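Local structure of DNA ligase D 3'-phosphoesterase domain-containing protein (Methanocella paludicola, 5DMP) at residues Q99-Q103 with G104-V108; G36-D40 with P41-R45; R83-R86 with E87-P90. The protein probably trims 3' DNA ends by phosphoester hydrolysis as the phosphoesterase of an archaeal non-homologous end-joining repair pathway. One frame throughout, in Å; residues are numbered along the deposited sequence.

How the interactions relate
All three are local contacts where the chain turns into, out of or between strands of one curled antiparallel sheet, and they illustrate how turns are held by contacts within a few residues. Interactions 1 and 3 are neighbours, their centres about 11 Å apart, at the start of strand 105-111 and the end of its neighbour 72-84. They meet through Arg86, whose NH1 lies 2.7 Å from Gln103 OE1 and 2.8 Å from Lys105 O, both probable hydrogen bonds. Interaction 2 stands apart, its centre about 18 Å from that of interaction 1 and about 22 Å from that of interaction 3. None reaches the vanadate pocket: the Tyr101 side chain stays about 13 Å from the bound vanadate, and Gly36 about 13 Å from the magnesium ion.

Interaction 1: residues Q99-Q103 with G104-V108; sequences QSYDQ and GKIEV
Ile106, near the start of strand 105-111, reaches back along its own chain to pack on Ser100 and Tyr101. From CB the side chain runs outward through CG1, the first torsion (chi1 -68°) placing this carbon beside the backbone N, over the main chain of Tyr101. There CG1 lies 3.9 Å from Tyr101 CA and also passes 4.1 Å from Ser100 CB. The terminal CD1 continues along the same path and ends 3.8 Å from Tyr101 CD2, approaching the ring obliquely. The two side chains point the same way and lie side by side. Farther out the Tyr101 ring meets Trp132, while Ile106 also packs on Trp31 and Leu121, which joins this apolar patch to the sheet.

Ser100 CB touches the strand, 3.3 Å from Lys105 O, but its hydroxyl is engaged by Thr96 O, just ahead of the helix. Gln103 and Lys105 run alongside each other; Gln103 OE1 is held by Arg86 and only brushes Lys105 CB, at 4.2 Å.

Backbone bonds fix where the chain turns. Lys105 N donates to Ser100 O over 3.0 Å in a fairly straight bond (158° at the hydrogen), and Gly104 N donates to Tyr101 O over 2.9 Å, the donor standing above that carbonyl plane. Gly104 itself has a positive phi, a conformation that a residue without CB adopts readily. The axes of the short helix and strand segments make an angle of 138° across the turn. The two backward bonds and the positive phi of the glycine define a Schellman motif, accompanied here by the packing of Ile106, which ends helix 97-103 and delivers the chain into strand 105-111.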
ATOM      1  N   GLN A  99     -16.573  -6.007  -3.573  1.00 39.19           N
ATOM      2  CA  GLN A  99     -17.731  -5.195  -3.076  1.00 39.53           C
ATOM      3  C   GLN A  99     -17.257  -4.050  -2.188  1.00 38.04           C
ATOM      4  O   GLN A  99     -17.755  -2.914  -2.297  1.00 34.87           O
ATOM      5  CB  GLN A  99     -18.699  -6.023  -2.237  1.00 39.13           C
ATOM      6  CG  GLN A  99     -19.389  -7.085  -3.043  1.00 47.55           C
ATOM      7  CD  GLN A  99     -20.262  -7.986  -2.219  1.00 54.24           C
ATOM      8  OE1 GLN A  99     -19.934  -8.379  -1.082  1.00 45.46           O
ATOM      9  NE2 GLN A  99     -21.384  -8.379  -2.825  1.00 56.67           N
ATOM     10  N   SER A 100     -16.295  -4.360  -1.303  1.00 35.88           N
ATOM     11  CA  SER A 100     -15.615  -3.293  -0.535  1.00 34.67           C
ATOM     12  C   SER A 100     -15.022  -2.192  -1.403  1.00 32.21           C
ATOM     13  O   SER A 100     -15.219  -0.985  -1.121  1.00 33.98           O
ATOM     14  CB  SER A 100     -14.508  -3.916   0.372  1.00 29.90           C
ATOM     15  OG  SER A 100     -15.110  -4.825   1.292  1.00 31.90           O
ATOM     16  N   TYR A 101     -14.262  -2.569  -2.446  1.00 31.49           N
ATOM     17  CA  TYR A 101     -13.622  -1.588  -3.285  1.00 32.87           C
ATOM     18  C   TYR A 101     -14.703  -0.737  -3.994  1.00 35.20           C
ATOM     19  O   TYR A 101     -14.641   0.513  -3.978  1.00 34.22           O
ATOM     20  CB  TYR A 101     -12.774  -2.291  -4.350  1.00 38.38           C
ATOM     21  CG  TYR A 101     -12.098  -1.330  -5.286  1.00 39.26           C
ATOM     22  CD1 TYR A 101     -12.738  -0.839  -6.457  1.00 47.96           C
ATOM     23  CD2 TYR A 101     -10.789  -0.952  -5.054  1.00 41.17           C
ATOM     24  CE1 TYR A 101     -12.068   0.048  -7.309  1.00 47.24           C
ATOM     25  CE2 TYR A 101     -10.111  -0.093  -5.908  1.00 42.00           C
ATOM     26  CZ  TYR A 101     -10.750   0.414  -7.005  1.00 50.57           C
ATOM     27  OH  TYR A 101      -9.976   1.281  -7.734  1.00 56.83           O
ATOM     28  N   ASP A 102     -15.678  -1.442  -4.602  1.00 38.26           N
ATOM     29  CA  ASP A 102     -16.821  -0.752  -5.266  1.00 42.01           C
ATOM     30  C   ASP A 102     -17.537   0.203  -4.330  1.00 40.41           C
ATOM     31  O   ASP A 102     -17.822   1.306  -4.722  1.00 41.64           O
ATOM     32  CB  ASP A 102     -17.792  -1.738  -5.910  1.00 42.47           C
ATOM     33  CG  ASP A 102     -17.178  -2.452  -7.116  1.00 50.64           C
ATOM     34  OD1 ASP A 102     -16.183  -1.947  -7.688  1.00 49.35           O
ATOM     35  OD2 ASP A 102     -17.690  -3.533  -7.488  1.00 56.62           O
ATOM     36  N   GLN A 103     -17.755  -0.185  -3.080  1.00 41.38           N
ATOM     37  CA  GLN A 103     -18.364   0.730  -2.117  1.00 39.29           C
ATOM     38  C   GLN A 103     -17.442   1.861  -1.590  1.00 42.03           C
ATOM     39  O   GLN A 103     -17.917   2.804  -0.951  1.00 39.61           O
ATOM     40  CB  GLN A 103     -18.981  -0.059  -0.956  1.00 46.35           C
ATOM     41  CG  GLN A 103     -19.626   0.785   0.156  1.00 54.51           C
ATOM     42  CD  GLN A 103     -20.169  -0.060   1.318  1.00 59.24           C
ATOM     43  OE1 GLN A 103     -19.409  -0.686   2.041  1.00 57.99           O
ATOM     44  NE2 GLN A 103     -21.497  -0.087   1.482  1.00 60.78           N
ATOM     45  N   GLY A 104     -16.133   1.793  -1.842  1.00 37.22           N
ATOM     46  CA  GLY A 104     -15.206   2.851  -1.357  1.00 32.63           C
ATOM     47  C   GLY A 104     -14.868   2.705   0.135  1.00 32.56           C
ATOM     48  O   GLY A 104     -14.522   3.701   0.803  1.00 32.30           O
ATOM     49  N   LYS A 105     -14.976   1.474   0.660  1.00 31.42           N
ATOM     50  CA  LYS A 105     -14.612   1.215   2.055  1.00 31.41           C
ATOM     51  C   LYS A 105     -13.931  -0.139   2.198  1.00 28.07           C
ATOM     52  O   LYS A 105     -14.570  -1.203   2.201  1.00 28.89           O
ATOM     53  CB  LYS A 105     -15.862   1.309   2.980  1.00 31.89           C
ATOM     54  CG  LYS A 105     -15.580   0.983   4.451  1.00 33.10           C
ATOM     55  CD  LYS A 105     -16.888   1.267   5.206  1.00 39.95           C
ATOM     56  CE  LYS A 105     -16.828   0.818   6.638  1.00 45.68           C
ATOM     57  NZ  LYS A 105     -18.161   1.153   7.221  1.00 53.60           N
ATOM     58  N   ILE A 106     -12.600  -0.111   2.300  1.00 30.56           N
ATOM     59  CA  ILE A 106     -11.860  -1.357   2.368  1.00 28.82           C
ATOM     60  C   ILE A 106     -11.227  -1.412   3.768  1.00 27.00           C
ATOM     61  O   ILE A 106     -10.574  -0.428   4.204  1.00 27.18           O
ATOM     62  CB  ILE A 106     -10.709  -1.331   1.299  1.00 29.53           C
ATOM     63  CG1 ILE A 106     -11.290  -1.361  -0.151  1.00 30.80           C
ATOM     64  CG2 ILE A 106      -9.701  -2.474   1.528  1.00 27.49           C
ATOM     65  CD1 ILE A 106     -10.251  -0.998  -1.245  1.00 29.39           C
ATOM     66  N   GLU A 107     -11.455  -2.519   4.459  1.00 25.98           N
ATOM     67  CA  GLU A 107     -10.780  -2.770   5.776  1.00 26.72           C
ATOM     68  C   GLU A 107     -10.100  -4.100   5.725  1.00 29.10           C
ATOM     69  O   GLU A 107     -10.777  -5.133   5.552  1.00 27.71           O
ATOM     70  CB  GLU A 107     -11.823  -2.745   6.914  1.00 29.29           C
ATOM     71  CG  GLU A 107     -12.515  -1.376   6.907  1.00 30.28           C
ATOM     72  CD  GLU A 107     -13.699  -1.240   7.874  1.00 40.44           C
ATOM     73  OE1 GLU A 107     -14.344  -2.262   8.197  1.00 44.78           O
ATOM     74  OE2 GLU A 107     -13.950  -0.094   8.351  1.00 38.06           O
ATOM     75  N   VAL A 108      -8.753  -4.100   5.871  1.00 26.01           N
ATOM     76  CA  VAL A 108      -7.989  -5.332   5.673  1.00 25.84           C
ATOM     77  C   VAL A 108      -6.954  -5.498   6.800  1.00 27.46           C
ATOM     78  O   VAL A 108      -6.525  -4.484   7.444  1.00 25.97           O
ATOM     79  CB  VAL A 108      -7.227  -5.279   4.320  1.00 25.93           C
ATOM     80  CG1 VAL A 108      -8.254  -5.505   3.155  1.00 27.67           C
ATOM     81  CG2 VAL A 108      -6.403  -3.968   4.111  1.00 25.93           C
TER

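Interaction 2: residues G36-D40 with P41-R45; sequences GPSLD and PKVKR
Arg45 folds back over Gly36 and makes the closest approach of this loop: its NE donates to Gly36 O over 2.6 Å, with the acceptor at the edge of the guanidinium, near its plane. A bend at the second torsion (chi2 -67°) curls the chain round the carbonyl, and CG and CD each come to 3.2 Å from Gly36 O. One guanidinium face is met by Ser38 CB, offset toward the rim. Val43 fills in next to it, with CB 3.5 Å from Ser38 OG and CG2 packed on Asp40 CB.

Two small turns shape the middle of the connection between strands 27-33 and 45-53. Ser38 OG accepts from Asp40 N, an ST turn, and Asp40 to Val43 form a type I beta turn closed by Val43 N on Asp40 O at 3.0 Å. A water bridges the carbonyls at the two ends of this beta turn, 2.8 Å from both Asp40 O and Val43 O. Asp40 also braces the turn from its side chain: with CG anti to the backbone N (chi1 -176°), OD1 lies where Lys42 N can donate to it, from above the carboxylate plane, at 2.9 Å.

Toward solvent the grip slackens. The Lys42 chain bends back at its last two torsions, yet its salt bridge from NZ to Asp40 OD2 spans 3.6 Å. On the protein side, by contrast, Pro37 rests on Phe134, and Pro41 and Asp40 meet Tyr145.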
ATOM      1  N   GLY A  36       3.701   7.628   2.258  1.00 32.12           N
ATOM      2  CA  GLY A  36       3.802   6.227   2.765  1.00 31.05           C
ATOM      3  C   GLY A  36       2.868   5.921   3.938  1.00 33.15           C
ATOM      4  O   GLY A  36       2.117   6.827   4.431  1.00 34.66           O
ATOM      5  N   PRO A  37       2.835   4.643   4.392  1.00 28.77           N
ATOM      6  CA  PRO A  37       1.916   4.247   5.438  1.00 28.85           C
ATOM      7  C   PRO A  37       2.367   4.871   6.757  1.00 30.64           C
ATOM      8  O   PRO A  37       3.568   5.209   6.896  1.00 33.05           O
ATOM      9  CB  PRO A  37       2.095   2.730   5.527  1.00 28.42           C
ATOM     10  CG  PRO A  37       3.459   2.466   4.962  1.00 28.77           C
ATOM     11  CD  PRO A  37       3.655   3.499   3.877  1.00 28.85           C
ATOM     12  N   SER A  38       1.414   5.043   7.655  1.00 29.56           N
ATOM     13  CA  SER A  38       1.772   5.413   9.022  1.00 33.29           C
ATOM     14  C   SER A  38       1.239   4.326   9.943  1.00 32.64           C
ATOM     15  O   SER A  38       0.128   3.782   9.730  1.00 32.84           O
ATOM     16  CB  SER A  38       1.214   6.823   9.362  1.00 31.52           C
ATOM     17  OG  SER A  38       1.391   7.088  10.758  1.00 30.63           O
ATOM     18  N   LEU A  39       1.997   4.020  11.019  1.00 28.95           N
ATOM     19  CA  LEU A  39       1.528   3.066  12.043  1.00 28.57           C
ATOM     20  C   LEU A  39       0.544   3.697  12.997  1.00 28.00           C
ATOM     21  O   LEU A  39      -0.102   2.983  13.785  1.00 28.31           O
ATOM     22  CB  LEU A  39       2.750   2.572  12.890  1.00 29.76           C
ATOM     23  CG  LEU A  39       3.842   1.904  12.064  1.00 38.68           C
ATOM     24  CD1 LEU A  39       5.071   1.509  12.932  1.00 35.40           C
ATOM     25  CD2 LEU A  39       3.244   0.677  11.369  1.00 35.78           C
ATOM     26  N   ASP A  40       0.428   5.044  12.962  1.00 28.63           N
ATOM     27  CA  ASP A  40      -0.412   5.790  13.936  1.00 31.18           C
ATOM     28  C   ASP A  40      -1.831   5.948  13.386  1.00 29.28           C
ATOM     29  O   ASP A  40      -1.975   6.544  12.331  1.00 31.38           O
ATOM     30  CB  ASP A  40       0.225   7.178  14.124  1.00 32.85           C
ATOM     31  CG  ASP A  40      -0.487   8.024  15.170  1.00 36.11           C
ATOM     32  OD1 ASP A  40      -1.639   7.746  15.551  1.00 34.22           O
ATOM     33  OD2 ASP A  40       0.169   8.974  15.634  1.00 36.91           O
ATOM     34  N   PRO A  41      -2.862   5.382  14.038  1.00 27.29           N
ATOM     35  CA  PRO A  41      -4.273   5.455  13.620  1.00 27.28           C
ATOM     36  C   PRO A  41      -4.867   6.858  13.602  1.00 33.08           C
ATOM     37  O   PRO A  41      -5.946   6.998  13.098  1.00 33.72           O
ATOM     38  CB  PRO A  41      -5.020   4.641  14.635  1.00 30.48           C
ATOM     39  CG  PRO A  41      -4.090   4.573  15.836  1.00 31.98           C
ATOM     40  CD  PRO A  41      -2.703   4.633  15.321  1.00 33.34           C
ATOM     41  N   LYS A  42      -4.158   7.851  14.160  1.00 33.27           N
ATOM     42  CA  LYS A  42      -4.564   9.272  14.044  1.00 34.22           C
ATOM     43  C   LYS A  42      -4.040   9.960  12.764  1.00 37.67           C
ATOM     44  O   LYS A  42      -4.419  11.100  12.430  1.00 40.49           O
ATOM     45  CB  LYS A  42      -4.065  10.027  15.305  1.00 34.73           C
ATOM     46  CG  LYS A  42      -4.759   9.596  16.572  1.00 44.45           C
ATOM     47  CD  LYS A  42      -4.628  10.675  17.631  1.00 53.44           C
ATOM     48  CE  LYS A  42      -3.408  10.437  18.495  1.00 51.69           C
ATOM     49  NZ  LYS A  42      -2.088  10.625  17.839  1.00 55.47           N
ATOM     50  N   VAL A  43      -3.139   9.313  12.027  1.00 33.19           N
ATOM     51  CA  VAL A  43      -2.576   9.951  10.883  1.00 32.02           C
ATOM     52  C   VAL A  43      -3.376   9.545   9.645  1.00 36.58           C
ATOM     53  O   VAL A  43      -3.619   8.350   9.404  1.00 33.27           O
ATOM     54  CB  VAL A  43      -1.076   9.617  10.797  1.00 35.79           C
ATOM     55  CG1 VAL A  43      -0.466  10.067   9.464  1.00 34.12           C
ATOM     56  CG2 VAL A  43      -0.352  10.292  11.981  1.00 35.08           C
ATOM     57  N   LYS A  44      -3.829  10.548   8.884  1.00 31.09           N
ATOM     58  CA  LYS A  44      -4.567  10.255   7.672  1.00 32.61           C
ATOM     59  C   LYS A  44      -3.583  10.398   6.544  1.00 31.27           C
ATOM     60  O   LYS A  44      -3.015  11.482   6.354  1.00 32.53           O
ATOM     61  CB  LYS A  44      -5.706  11.283   7.449  1.00 34.01           C
ATOM     62  CG  LYS A  44      -6.872  11.157   8.419  1.00 41.69           C
ATOM     63  CD  LYS A  44      -7.597   9.824   8.250  1.00 43.84           C
ATOM     64  CE  LYS A  44      -8.927   9.820   9.015  1.00 54.41           C
ATOM     65  NZ  LYS A  44      -8.759  10.173  10.466  1.00 60.76           N
ATOM     66  N   ARG A  45      -3.413   9.343   5.754  1.00 26.64           N
ATOM     67  CA  ARG A  45      -2.570   9.495   4.565  1.00 26.60           C
ATOM     68  C   ARG A  45      -3.459   9.578   3.322  1.00 28.24           C
ATOM     69  O   ARG A  45      -4.549   8.968   3.283  1.00 33.16           O
ATOM     70  CB  ARG A  45      -1.662   8.269   4.437  1.00 28.11           C
ATOM     71  CG  ARG A  45      -0.567   8.253   5.466  1.00 28.72           C
ATOM     72  CD  ARG A  45       0.385   9.366   5.212  1.00 30.46           C
ATOM     73  NE  ARG A  45       1.594   8.919   5.875  1.00 42.47           N
ATOM     74  CZ  ARG A  45       2.316   9.614   6.726  1.00 43.45           C
ATOM     75  NH1 ARG A  45       1.967  10.860   7.025  1.00 38.69           N
ATOM     76  NH2 ARG A  45       3.411   9.044   7.227  1.00 44.66           N
TER
HETATM   77  O   HOH W   1      -2.329   5.849   9.657  1.00 26.63           O

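Interaction 3: residues R83-R86 with E87-P90; sequences RNLR and EEKP
Glu88 and Glu87 fold back on the end of strand 72-84, their amides directed to the carbonyls three residues earlier. Glu88 N donates to Leu85 O at 3.0 Å, from above the carbonyl plane, while Glu87 N makes a weak bond to Asn84 O, 3.4 Å long. Aliphatic carbons fill the same curve: Glu87 CG lies 3.6 Å from Asn84 ND2, and Lys89 bends over the turn to bring its CG within 3.3 Å of Arg86 O. Glu88 reaches in the other direction, OE2 passing Leu85 CD2 at 4.0 Å and ending 3.8 Å from Arg83 NH1, a long salt bridge with the carboxylate turned 45° to the guanidinium.

The backbone here makes a short 3-10 turn opened by an Asx turn. The first torsion of Asn84 (172°) swings CG away from its own N, which carries OD1 forward to accept from Arg86 N at 2.9 Å. Beyond the turn Glu88 is the centre of an inverse gamma turn, closed by a weak bond from Lys89 N to Glu87 O.

A second shell surrounds these groups. Asn84 ND2 donates to Met95 O, which is consistent with the amide being held with its oxygen toward the turn. Arg83 is engaged through NE by Glu111 and makes a cation-pi contact with Phe109, and Arg94 donates to Glu87 O.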
ATOM      1  N   ARG A  83      -5.913 -10.064   4.614  1.00 26.66           N
ATOM      2  CA  ARG A  83      -7.189 -10.715   4.852  1.00 31.61           C
ATOM      3  C   ARG A  83      -8.238  -9.610   4.821  1.00 32.82           C
ATOM      4  O   ARG A  83      -8.028  -8.492   5.322  1.00 29.83           O
ATOM      5  CB  ARG A  83      -7.251 -11.391   6.268  1.00 30.53           C
ATOM      6  CG  ARG A  83      -6.217 -12.468   6.485  1.00 40.03           C
ATOM      7  CD  ARG A  83      -6.422 -13.139   7.846  1.00 39.50           C
ATOM      8  NE  ARG A  83      -5.561 -12.601   8.931  1.00 39.64           N
ATOM      9  CZ  ARG A  83      -6.073 -11.897   9.891  1.00 35.52           C
ATOM     10  NH1 ARG A  83      -7.392 -11.593   9.851  1.00 47.24           N
ATOM     11  NH2 ARG A  83      -5.300 -11.517  10.914  1.00 31.34           N
ATOM     12  N   ASN A  84      -9.401  -9.934   4.263  1.00 28.31           N
ATOM     13  CA  ASN A  84     -10.446  -8.925   4.151  1.00 30.29           C
ATOM     14  C   ASN A  84     -11.274  -8.959   5.463  1.00 31.83           C
ATOM     15  O   ASN A  84     -12.015  -9.926   5.688  1.00 32.98           O
ATOM     16  CB  ASN A  84     -11.355  -9.320   2.989  1.00 31.16           C
ATOM     17  CG  ASN A  84     -12.591  -8.433   2.914  1.00 34.97           C
ATOM     18  OD1 ASN A  84     -12.691  -7.398   3.601  1.00 31.32           O
ATOM     19  ND2 ASN A  84     -13.509  -8.813   2.048  1.00 38.47           N
ATOM     20  N   LEU A  85     -11.177  -7.911   6.298  1.00 29.81           N
ATOM     21  CA  LEU A  85     -11.885  -7.900   7.583  1.00 27.49           C
ATOM     22  C   LEU A  85     -13.403  -7.804   7.376  1.00 31.85           C
ATOM     23  O   LEU A  85     -14.172  -8.175   8.285  1.00 34.67           O
ATOM     24  CB  LEU A  85     -11.392  -6.735   8.461  1.00 29.08           C
ATOM     25  CG  LEU A  85      -9.938  -6.986   8.927  1.00 30.12           C
ATOM     26  CD1 LEU A  85      -9.397  -5.779   9.630  1.00 35.04           C
ATOM     27  CD2 LEU A  85      -9.872  -8.216   9.808  1.00 32.08           C
ATOM     28  N   ARG A  86     -13.825  -7.283   6.223  1.00 32.75           N
ATOM     29  CA  ARG A  86     -15.276  -7.090   5.982  1.00 34.73           C
ATOM     30  C   ARG A  86     -16.060  -8.363   5.679  1.00 40.33           C
ATOM     31  O   ARG A  86     -17.288  -8.299   5.550  1.00 41.60           O
ATOM     32  CB  ARG A  86     -15.548  -5.967   4.966  1.00 31.53           C
ATOM     33  CG  ARG A  86     -15.045  -4.625   5.513  1.00 35.31           C
ATOM     34  CD  ARG A  86     -15.419  -3.451   4.662  1.00 34.20           C
ATOM     35  NE  ARG A  86     -16.850  -3.185   4.865  1.00 37.96           N
ATOM     36  CZ  ARG A  86     -17.648  -2.518   4.027  1.00 41.20           C
ATOM     37  NH1 ARG A  86     -17.190  -1.986   2.896  1.00 33.07           N
ATOM     38  NH2 ARG A  86     -18.945  -2.356   4.367  1.00 39.21           N
ATOM     39  N   GLU A  87     -15.367  -9.497   5.562  1.00 42.21           N
ATOM     40  CA  GLU A  87     -15.995 -10.856   5.568  1.00 47.54           C
ATOM     41  C   GLU A  87     -16.314 -11.369   6.944  1.00 54.89           C
ATOM     42  O   GLU A  87     -17.115 -12.327   7.094  1.00 43.26           O
ATOM     43  CB  GLU A  87     -15.104 -11.894   4.894  1.00 50.32           C
ATOM     44  CG  GLU A  87     -15.004 -11.755   3.390  1.00 50.79           C
ATOM     45  CD  GLU A  87     -16.257 -12.233   2.606  1.00 59.72           C
ATOM     46  OE1 GLU A  87     -16.127 -12.409   1.372  1.00 64.52           O
ATOM     47  OE2 GLU A  87     -17.367 -12.430   3.171  1.00 59.05           O
ATOM     48  N   GLU A  88     -15.718 -10.740   7.958  1.00 44.17           N
ATOM     49  CA  GLU A  88     -15.943 -11.155   9.364  1.00 41.44           C
ATOM     50  C   GLU A  88     -17.060 -10.485  10.072  1.00 49.47           C
ATOM     51  O   GLU A  88     -16.888  -9.870  11.129  1.00 44.59           O
ATOM     52  CB  GLU A  88     -14.654 -11.022  10.124  1.00 44.53           C
ATOM     53  CG  GLU A  88     -13.544 -11.772   9.389  1.00 41.82           C
ATOM     54  CD  GLU A  88     -12.370 -12.046  10.310  1.00 53.87           C
ATOM     55  OE1 GLU A  88     -12.614 -12.328  11.526  1.00 51.97           O
ATOM     56  OE2 GLU A  88     -11.216 -11.947   9.832  1.00 51.72           O
ATOM     57  N   LYS A  89     -18.259 -10.627   9.511  1.00 43.07           N
ATOM     58  CA  LYS A  89     -19.371  -9.795   9.952  1.00 47.41           C
ATOM     59  C   LYS A  89     -20.616 -10.657  10.033  1.00 40.12           C
ATOM     60  O   LYS A  89     -20.647 -11.723   9.435  1.00 44.61           O
ATOM     61  CB  LYS A  89     -19.599  -8.654   8.953  1.00 46.73           C
ATOM     62  CG  LYS A  89     -18.371  -7.800   8.676  1.00 47.77           C
ATOM     63  CD  LYS A  89     -18.284  -6.649   9.640  1.00 52.22           C
ATOM     64  CE  LYS A  89     -16.980  -5.935   9.365  1.00 56.42           C
ATOM     65  NZ  LYS A  89     -16.443  -5.336  10.612  1.00 61.76           N
ATOM     66  N   PRO A  90     -21.633 -10.191  10.764  1.00 46.70           N
ATOM     67  CA  PRO A  90     -22.907 -10.924  10.721  1.00 46.70           C
ATOM     68  C   PRO A  90     -23.540 -10.879   9.299  1.00 52.56           C
ATOM     69  O   PRO A  90     -23.103 -10.079   8.431  1.00 49.63           O
ATOM     70  CB  PRO A  90     -23.744 -10.203  11.784  1.00 53.71           C
ATOM     71  CG  PRO A  90     -23.167  -8.816  11.900  1.00 53.59           C
ATOM     72  CD  PRO A  90     -21.727  -8.922  11.524  1.00 46.49           C
TER